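Local coordinates for protein NAD_Gly3P_dh, NAD-dependent glycerol-3-phosphate dehydrogenase (PDB 5OCM) that probably reduces imines to amines with NADPH, and is seen here holding NADP+ together with a trifluoroacetophenone hydrate, at residues 99-104 against 160-165; 133-138 against 150-155; 4-9 against 60-65. All blocks are in the same frame, centred on the assembly; numbering follows the deposited sequence.

Interaction 1: 99-104 against 160-165; sequences QARATA and GADHGL
Arg-101 leaves helix 97-109 with CG opposite its carbonyl carbon (chi1 -68°) and then runs extended as far as NE, while the carboxylate of Asp-162 swings anti to its own amide nitrogen (chi1 167°); together these torsions lay guanidinium against carboxylate as two nearly coplanar plates, 21° apart. The grip is side-on and bidentate. Arg-101 NE gives to Asp-162 OD1 at 2.8 Å, and Arg-101 NH2 reaches Asp-162 OD2 at 2.9 Å on its syn lone pair, both bonds almost straight. OD1 has a second donor: Gly-164 N, 2.9 Å from Asp-162 OD1, comes from above the carboxylate plane, the capping bond of the turn that leads into helix 165-192. Gly-164 CA in turn lies over one face of the guanidinium.

Beside the salt bridge the contact becomes apolar. The methyl of Ala-104 sits over a face of the His-163 ring in a CH-pi contact, CB 3.7 Å from the ring centroid, and Ala-100 CB rests 3.8 Å from His-163 O. The far nitrogen of that ring, NE2, is hydrogen-bonded to Tyr-114 O on strand 113-120.

One carboxylate thus does two jobs, tying the Rossmann-domain helix to the connection into the C-terminal domain and capping the turn that starts the long helix; the paired arginine and the further N-H of Gly-164 on OD1 would probably favour its ionised form.

Interaction 2: 133-138 against 150-155; sequences LLYSGP and RSLGAG
This is a buried, mainly apolar contact inside the NADP-binding domain, made where the chain returns from helix 139-149 to pair its next strand, 155-160, with strand 131-136. Leu-133 and Leu-152 carry it, their side chains crossing at about a right angle. The two methyls of Leu-133 divide the work: CD2 meets the Leu-152 side chain, 3.9 Å from Leu-152 CB, whereas CD1 faces the backbone, 3.8 Å from Leu-152 O and 4.1 Å from Gly-153 CA. The branch is turned to an unusual chi2 of 92°, which spreads the methyls over these two surfaces. Bare of a side chain, Gly-153 lets Leu-133 CD1 come close to the main chain.

Leu-152 has a second neighbour, an aromatic one, in Tyr-135, whose hydroxyl end approaches from across, OH 3.9 Å from Leu-152 CD1; this is van der Waals contact. The short 3-10 turn that presents Leu-152 is closed by Gly-153 N bonding to Arg-150 O at 3.0 Å. Between the backbones, Leu-133 N points to Gly-155 O at 3.3 Å, a weak bond, and a doubtful one, because the position of the Gly-155 carbonyl is uncertain.

Further pairing of Leu-133 and Tyr-135 with Thr-157 continues this register along strand 155-160. Leu-152 also packs on Leu-18, Ala-21 and Phe-22 of helix 13-24, so its side chain is wedged between that helix and strand 131-136.

Interaction 3: 4-9 against 60-65; sequences TDVTVL and SPLVVV
Thr-7 and Val-63, Val-8 and Val-64, and Leu-9 and Val-65 pair in parallel register, a worked example of neighbouring strands in a Rossmann sheet. Three backbone hydrogen bonds, all close to straight, join strands 6-9 and 62-65: Thr-7 N to Leu-62 O at 3.0 Å, Val-64 N to Thr-7 O at 2.8 Å, and Leu-9 N to Val-64 O at 2.8 Å. The segment axes pass 4.7 Å apart with their directions 20° from parallel. Weaker CA-H...O contacts fill in, as from Val-8 CA to Val-64 O.

Polar side chains gather at the start of the strand pair. With Ser-60 OG placed opposite its carbonyl carbon (chi1 -47°), the hydroxyl falls between two threonines, 2.7 Å from Thr-4 OG1 in a hydrogen bond that either could donate. Ser-60 OG is equally close to Thr-7 OG1, where the proton is not settled. Thr-4 OG1 also bonds to Thr-30 OG1, and Thr-7 OG1 to Ala-56 O, so this buried cluster of hydroxyls reaches into its surroundings.

Apolar contacts occupy both faces. On one, Val-6 and Leu-62 lie side by side, pointing the same way, and Val-6 CG2 is 4.0 Å from Val-64 CG2. On the other, Leu-9 reaches diagonally to Val-63, with Leu-9 CD1 3.8 Å from Val-63 CG1.

Within the sheet, strand 29-32 flanks 6-9 and strand 88-91 flanks 62-65, placing this pair in its interior. Helix 13-24 covers the face of Val-6 and Val-8, which pack on Phe-22.

In the fold
Interactions 2 and 3 reach the same sheet at different points, with centres 15 Å apart and nearest atoms about 6 Å apart. Helix 13-24 bridges them, since Phe-22 packs on both Leu-152 and Val-6. Interaction 2 is nested along the chain within the loop closed by interaction 1, and the two touch directly: Gly-160 O lies 2.9 Å from Gly-137 N, a probable hydrogen bond. The cofactor lies closest to interaction 3, with the Val-65 side chain about 7 Å from NADP; the side chain of Leu-133 is about 9 Å from NADP and that of Ala-100 about 12 Å from NADP. The Leu-133 side chain is also about 10 Å from the bound trifluoroacetophenone hydrate.

Interaction 1: 99-104 against 160-165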
loop_
_atom_site.group_PDB
_atom_site.type_symbol
_atom_site.label_atom_id
_atom_site.label_comp_id
_atom_site.label_asym_id
_atom_site.label_seq_id
_atom_site.Cartn_x
_atom_site.Cartn_y
_atom_site.Cartn_z
ATOM N N GLN A 99 21.469 -16.158 -1.152
ATOM C CA GLN A 99 21.731 -16.797 0.152
ATOM C C GLN A 99 20.922 -18.081 0.313
ATOM O O GLN A 99 21.457 -19.115 0.758
ATOM C CB GLN A 99 21.445 -15.817 1.293
ATOM C CG GLN A 99 22.443 -14.692 1.370
ATOM C CD GLN A 99 22.040 -13.544 2.296
ATOM O OE1 GLN A 99 20.874 -13.401 2.614
ATOM N NE2 GLN A 99 23.014 -12.741 2.705
ATOM N N ALA A 100 19.651 -18.039 -0.112
ATOM C CA ALA A 100 18.788 -19.192 -0.015
ATOM C C ALA A 100 19.355 -20.349 -0.855
ATOM O O ALA A 100 19.341 -21.499 -0.399
ATOM C CB ALA A 100 17.391 -18.853 -0.471
ATOM N N ARG A 101 19.813 -20.036 -2.053
ATOM C CA ARG A 101 20.350 -21.086 -2.928
ATOM C C ARG A 101 21.665 -21.654 -2.363
ATOM O O ARG A 101 21.935 -22.854 -2.554
ATOM C CB ARG A 101 20.531 -20.565 -4.383
ATOM C CG ARG A 101 19.204 -20.288 -5.047
ATOM C CD ARG A 101 19.295 -19.891 -6.504
ATOM N NE ARG A 101 17.984 -19.332 -6.940
ATOM C CZ ARG A 101 17.720 -18.065 -7.271
ATOM N NH1 ARG A 101 18.674 -17.149 -7.234
ATOM N NH2 ARG A 101 16.480 -17.706 -7.586
ATOM N N ALA A 102 22.446 -20.828 -1.687
ATOM C CA ALA A 102 23.685 -21.274 -1.059
ATOM C C ALA A 102 23.370 -22.260 0.074
ATOM O O ALA A 102 23.986 -23.325 0.143
ATOM C CB ALA A 102 24.518 -20.101 -0.544
ATOM N N THR A 103 22.403 -21.936 0.936
ATOM C CA THR A 103 22.004 -22.895 1.985
ATOM C C THR A 103 21.398 -24.155 1.380
ATOM O O THR A 103 21.681 -25.266 1.849
ATOM C CB THR A 103 21.053 -22.236 2.998
ATOM O OG1 THR A 103 21.742 -21.104 3.548
ATOM C CG2 THR A 103 20.700 -23.222 4.130
ATOM N N ALA A 104 20.639 -24.026 0.299
ATOM C CA ALA A 104 20.103 -25.194 -0.380
ATOM C C ALA A 104 21.196 -26.136 -0.903
ATOM O O ALA A 104 21.049 -27.356 -0.808
ATOM C CB ALA A 104 19.138 -24.807 -1.506
ATOM N N GLY A 160 7.135 -23.008 -5.382
ATOM C CA GLY A 160 7.822 -23.743 -6.465
ATOM C C GLY A 160 9.093 -24.326 -5.966
ATOM O O GLY A 160 9.481 -24.165 -4.795
ATOM N N ALA A 161 9.759 -25.027 -6.882
ATOM C CA ALA A 161 10.967 -25.805 -6.563
ATOM C C ALA A 161 12.255 -25.039 -6.306
ATOM O O ALA A 161 13.114 -25.486 -5.559
ATOM C CB ALA A 161 11.192 -26.807 -7.723
ATOM N N ASP A 162 12.426 -23.885 -6.957
ATOM C CA ASP A 162 13.589 -23.064 -6.707
ATOM C C ASP A 162 13.560 -22.441 -5.332
ATOM O O ASP A 162 12.756 -21.543 -5.065
ATOM C CB ASP A 162 13.714 -21.961 -7.811
ATOM C CG ASP A 162 14.724 -20.860 -7.472
ATOM O OD1 ASP A 162 15.739 -21.051 -6.750
ATOM O OD2 ASP A 162 14.489 -19.735 -7.972
ATOM N N HIS A 163 14.500 -22.833 -4.484
ATOM C CA HIS A 163 14.587 -22.356 -3.098
ATOM C C HIS A 163 14.682 -20.848 -2.993
ATOM O O HIS A 163 14.209 -20.288 -2.026
ATOM C CB HIS A 163 15.772 -22.986 -2.403
ATOM C CG HIS A 163 15.615 -24.454 -2.138
ATOM N ND1 HIS A 163 16.064 -25.418 -3.012
ATOM C CD2 HIS A 163 15.076 -25.110 -1.090
ATOM C CE1 HIS A 163 15.841 -26.610 -2.507
ATOM N NE2 HIS A 163 15.206 -26.448 -1.345
ATOM N N GLY A 164 15.294 -20.172 -3.979
ATOM C CA GLY A 164 15.388 -18.718 -3.986
ATOM C C GLY A 164 14.135 -17.957 -4.194
ATOM O O GLY A 164 14.089 -16.739 -3.964
ATOM N N LEU A 165 13.050 -18.596 -4.610
ATOM C CA LEU A 165 11.789 -17.846 -4.935
ATOM C C LEU A 165 11.237 -17.197 -3.717
ATOM O O LEU A 165 10.701 -16.087 -3.816
ATOM C CB LEU A 165 10.722 -18.784 -5.498
ATOM C CG LEU A 165 10.824 -19.095 -6.991
ATOM C CD1 LEU A 165 9.836 -20.251 -7.300
ATOM C CD2 LEU A 165 10.582 -17.844 -7.824
#

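Interaction 2: 133-138 against 150-155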
loop_
_atom_site.group_PDB
_atom_site.type_symbol
_atom_site.label_atom_id
_atom_site.label_comp_id
_atom_site.label_asym_id
_atom_site.label_seq_id
_atom_site.Cartn_x
_atom_site.Cartn_y
_atom_site.Cartn_z
ATOM N N LEU A 133 2.446 -17.245 4.756
ATOM C CA LEU A 133 3.834 -17.708 4.706
ATOM C C LEU A 133 4.072 -18.400 3.381
ATOM O O LEU A 133 3.202 -19.136 2.878
ATOM C CB LEU A 133 4.143 -18.675 5.868
ATOM C CG LEU A 133 4.085 -18.117 7.277
ATOM C CD1 LEU A 133 2.638 -18.332 7.844
ATOM C CD2 LEU A 133 5.049 -18.837 8.214
ATOM N N LEU A 134 5.266 -18.200 2.829
ATOM C CA LEU A 134 5.603 -18.691 1.468
ATOM C C LEU A 134 6.744 -19.689 1.598
ATOM O O LEU A 134 7.675 -19.433 2.339
ATOM C CB LEU A 134 6.081 -17.543 0.608
ATOM C CG LEU A 134 5.195 -16.327 0.580
ATOM C CD1 LEU A 134 5.776 -15.238 -0.316
ATOM C CD2 LEU A 134 3.798 -16.691 0.110
ATOM N N TYR A 135 6.661 -20.797 0.850
ATOM C CA TYR A 135 7.699 -21.840 0.931
ATOM C C TYR A 135 8.161 -22.200 -0.471
ATOM O O TYR A 135 7.350 -22.247 -1.417
ATOM C CB TYR A 135 7.125 -23.097 1.588
ATOM C CG TYR A 135 6.858 -22.926 3.037
ATOM C CD1 TYR A 135 5.659 -22.384 3.488
ATOM C CD2 TYR A 135 7.833 -23.221 3.985
ATOM C CE1 TYR A 135 5.444 -22.143 4.835
ATOM C CE2 TYR A 135 7.642 -22.989 5.316
ATOM C CZ TYR A 135 6.421 -22.468 5.750
ATOM O OH TYR A 135 6.207 -22.200 7.054
ATOM N N SER A 136 9.453 -22.501 -0.575
ATOM C CA SER A 136 10.019 -23.039 -1.793
ATOM C C SER A 136 10.917 -24.171 -1.491
ATOM O O SER A 136 11.502 -24.269 -0.390
ATOM C CB SER A 136 10.876 -21.976 -2.507
ATOM O OG SER A 136 10.150 -20.812 -2.663
ATOM N N GLY A 137 11.058 -25.048 -2.480
ATOM C CA GLY A 137 11.875 -26.281 -2.321
ATOM C C GLY A 137 11.077 -27.438 -2.878
ATOM O O GLY A 137 10.134 -27.238 -3.643
ATOM N N PRO A 138 11.456 -28.660 -2.520
ATOM C CA PRO A 138 10.759 -29.835 -3.140
ATOM C C PRO A 138 9.329 -29.924 -2.759
ATOM O O PRO A 138 8.979 -29.848 -1.560
ATOM C CB PRO A 138 11.538 -31.047 -2.629
ATOM C CG PRO A 138 12.629 -30.525 -1.785
ATOM C CD PRO A 138 12.598 -29.045 -1.660
ATOM N N ARG A 150 1.172 -25.525 8.703
ATOM C CA ARG A 150 -0.076 -24.740 8.780
ATOM C C ARG A 150 -0.405 -24.220 10.169
ATOM O O ARG A 150 -1.205 -23.269 10.301
ATOM C CB ARG A 150 -1.293 -25.501 8.190
ATOM C CG ARG A 150 -1.301 -25.483 6.661
ATOM C CD ARG A 150 -2.403 -26.316 5.970
ATOM N NE ARG A 150 -3.686 -25.746 6.414
ATOM C CZ ARG A 150 -4.250 -24.610 5.933
ATOM N NH1 ARG A 150 -3.718 -23.923 4.910
ATOM N NH2 ARG A 150 -5.381 -24.171 6.498
ATOM N N SER A 151 0.214 -24.746 11.229
ATOM C CA SER A 151 0.068 -24.153 12.546
ATOM C C SER A 151 0.479 -22.697 12.613
ATOM O O SER A 151 0.010 -21.951 13.468
ATOM C CB SER A 151 0.884 -24.934 13.596
ATOM O OG SER A 151 0.315 -26.228 13.730
ATOM N N LEU A 152 1.406 -22.313 11.736
ATOM C CA LEU A 152 1.919 -20.936 11.703
ATOM C C LEU A 152 0.953 -19.984 11.005
ATOM O O LEU A 152 1.004 -18.778 11.224
ATOM C CB LEU A 152 3.260 -20.877 11.043
ATOM C CG LEU A 152 4.328 -21.809 11.610
ATOM C CD1 LEU A 152 5.621 -21.700 10.834
ATOM C CD2 LEU A 152 4.550 -21.533 13.103
ATOM N N GLY A 153 0.056 -20.519 10.200
ATOM C CA GLY A 153 -0.901 -19.704 9.450
ATOM C C GLY A 153 -1.631 -20.430 8.366
ATOM O O GLY A 153 -1.041 -21.221 7.624
ATOM N N ALA A 154 -2.912 -20.124 8.243
ATOM C CA ALA A 154 -3.709 -20.746 7.180
ATOM C C ALA A 154 -3.311 -20.268 5.798
ATOM O O ALA A 154 -3.607 -20.921 4.839
ATOM C CB ALA A 154 -5.219 -20.511 7.385
ATOM N N GLY A 155 -2.617 -19.153 5.693
ATOM C CA GLY A 155 -2.091 -18.648 4.438
ATOM C C GLY A 155 -0.765 -19.225 4.019
ATOM O O GLY A 155 -0.086 -18.671 3.188
#

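Interaction 3: 4-9 against 60-65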
loop_
_atom_site.group_PDB
_atom_site.type_symbol
_atom_site.label_atom_id
_atom_site.label_comp_id
_atom_site.label_asym_id
_atom_site.label_seq_id
_atom_site.Cartn_x
_atom_site.Cartn_y
_atom_site.Cartn_z
ATOM N N THR A 4 10.229 -34.909 20.162
ATOM C CA THR A 4 9.246 -33.900 19.910
ATOM C C THR A 4 8.921 -33.884 18.427
ATOM O O THR A 4 9.554 -34.531 17.649
ATOM C CB THR A 4 9.712 -32.508 20.428
ATOM O OG1 THR A 4 11.047 -32.214 19.990
ATOM C CG2 THR A 4 9.702 -32.444 21.946
ATOM N N ASP A 5 7.901 -33.137 18.057
ATOM C CA ASP A 5 7.417 -33.071 16.675
ATOM C C ASP A 5 8.144 -32.007 15.852
ATOM O O ASP A 5 8.308 -32.168 14.653
ATOM C CB ASP A 5 5.910 -32.747 16.673
ATOM C CG ASP A 5 5.087 -33.783 17.398
ATOM O OD1 ASP A 5 5.301 -34.959 17.194
ATOM O OD2 ASP A 5 4.235 -33.410 18.193
ATOM N N VAL A 6 8.543 -30.909 16.516
ATOM C CA VAL A 6 9.136 -29.773 15.843
ATOM C C VAL A 6 10.111 -29.063 16.775
ATOM O O VAL A 6 9.882 -28.985 17.962
ATOM C CB VAL A 6 8.038 -28.834 15.246
ATOM C CG1 VAL A 6 7.227 -28.257 16.315
ATOM C CG2 VAL A 6 8.658 -27.705 14.445
ATOM N N THR A 7 11.237 -28.637 16.225
ATOM C CA THR A 7 12.261 -27.827 16.883
ATOM C C THR A 7 12.284 -26.413 16.262
ATOM O O THR A 7 12.201 -26.286 15.043
ATOM C CB THR A 7 13.642 -28.485 16.763
ATOM O OG1 THR A 7 13.645 -29.668 17.610
ATOM C CG2 THR A 7 14.747 -27.542 17.216
ATOM N N VAL A 8 12.361 -25.380 17.118
ATOM C CA VAL A 8 12.598 -24.041 16.698
ATOM C C VAL A 8 13.972 -23.593 17.235
ATOM O O VAL A 8 14.232 -23.642 18.470
ATOM C CB VAL A 8 11.510 -23.060 17.173
ATOM C CG1 VAL A 8 11.837 -21.625 16.739
ATOM C CG2 VAL A 8 10.147 -23.509 16.639
ATOM N N LEU A 9 14.860 -23.208 16.308
ATOM C CA LEU A 9 16.135 -22.596 16.629
ATOM C C LEU A 9 16.049 -21.105 16.357
ATOM O O LEU A 9 15.857 -20.702 15.213
ATOM C CB LEU A 9 17.250 -23.188 15.773
ATOM C CG LEU A 9 17.346 -24.708 15.740
ATOM C CD1 LEU A 9 18.448 -25.175 14.791
ATOM C CD2 LEU A 9 17.591 -25.285 17.128
ATOM N N SER A 60 13.751 -33.628 16.992
ATOM C CA SER A 60 12.576 -33.591 16.137
ATOM C C SER A 60 12.850 -33.959 14.689
ATOM O O SER A 60 13.942 -33.711 14.190
ATOM C CB SER A 60 11.940 -32.162 16.128
ATOM O OG SER A 60 11.820 -31.638 17.459
ATOM N N PRO A 61 11.835 -34.444 13.973
ATOM C CA PRO A 61 12.004 -34.686 12.529
ATOM C C PRO A 61 11.875 -33.438 11.665
ATOM O O PRO A 61 12.172 -33.523 10.467
ATOM C CB PRO A 61 10.839 -35.630 12.193
ATOM C CG PRO A 61 9.813 -35.342 13.227
ATOM C CD PRO A 61 10.561 -34.985 14.475
ATOM N N LEU A 62 11.435 -32.329 12.236
ATOM C CA LEU A 62 11.217 -31.057 11.522
ATOM C C LEU A 62 11.918 -29.986 12.351
ATOM O O LEU A 62 11.617 -29.828 13.544
ATOM C CB LEU A 62 9.739 -30.755 11.399
ATOM C CG LEU A 62 9.329 -29.509 10.666
ATOM C CD1 LEU A 62 9.653 -29.644 9.226
ATOM C CD2 LEU A 62 7.871 -29.171 10.780
ATOM N N VAL A 63 12.858 -29.272 11.731
ATOM C CA VAL A 63 13.676 -28.291 12.417
ATOM C C VAL A 63 13.536 -26.957 11.696
ATOM O O VAL A 63 13.852 -26.833 10.513
ATOM C CB VAL A 63 15.159 -28.667 12.425
ATOM C CG1 VAL A 63 15.994 -27.596 13.172
ATOM C CG2 VAL A 63 15.354 -30.044 13.033
ATOM N N VAL A 64 13.059 -25.968 12.435
ATOM C CA VAL A 64 12.741 -24.642 11.882
ATOM C C VAL A 64 13.790 -23.661 12.445
ATOM O O VAL A 64 13.985 -23.605 13.659
ATOM C CB VAL A 64 11.371 -24.198 12.323
ATOM C CG1 VAL A 64 11.059 -22.775 11.820
ATOM C CG2 VAL A 64 10.343 -25.187 11.782
ATOM N N VAL A 65 14.425 -22.862 11.571
ATOM C CA VAL A 65 15.373 -21.880 12.036
ATOM C C VAL A 65 14.843 -20.491 11.716
ATOM O O VAL A 65 14.431 -20.226 10.562
ATOM C CB VAL A 65 16.820 -22.083 11.490
ATOM C CG1 VAL A 65 16.904 -22.455 10.083
ATOM C CG2 VAL A 65 17.756 -20.963 11.873
#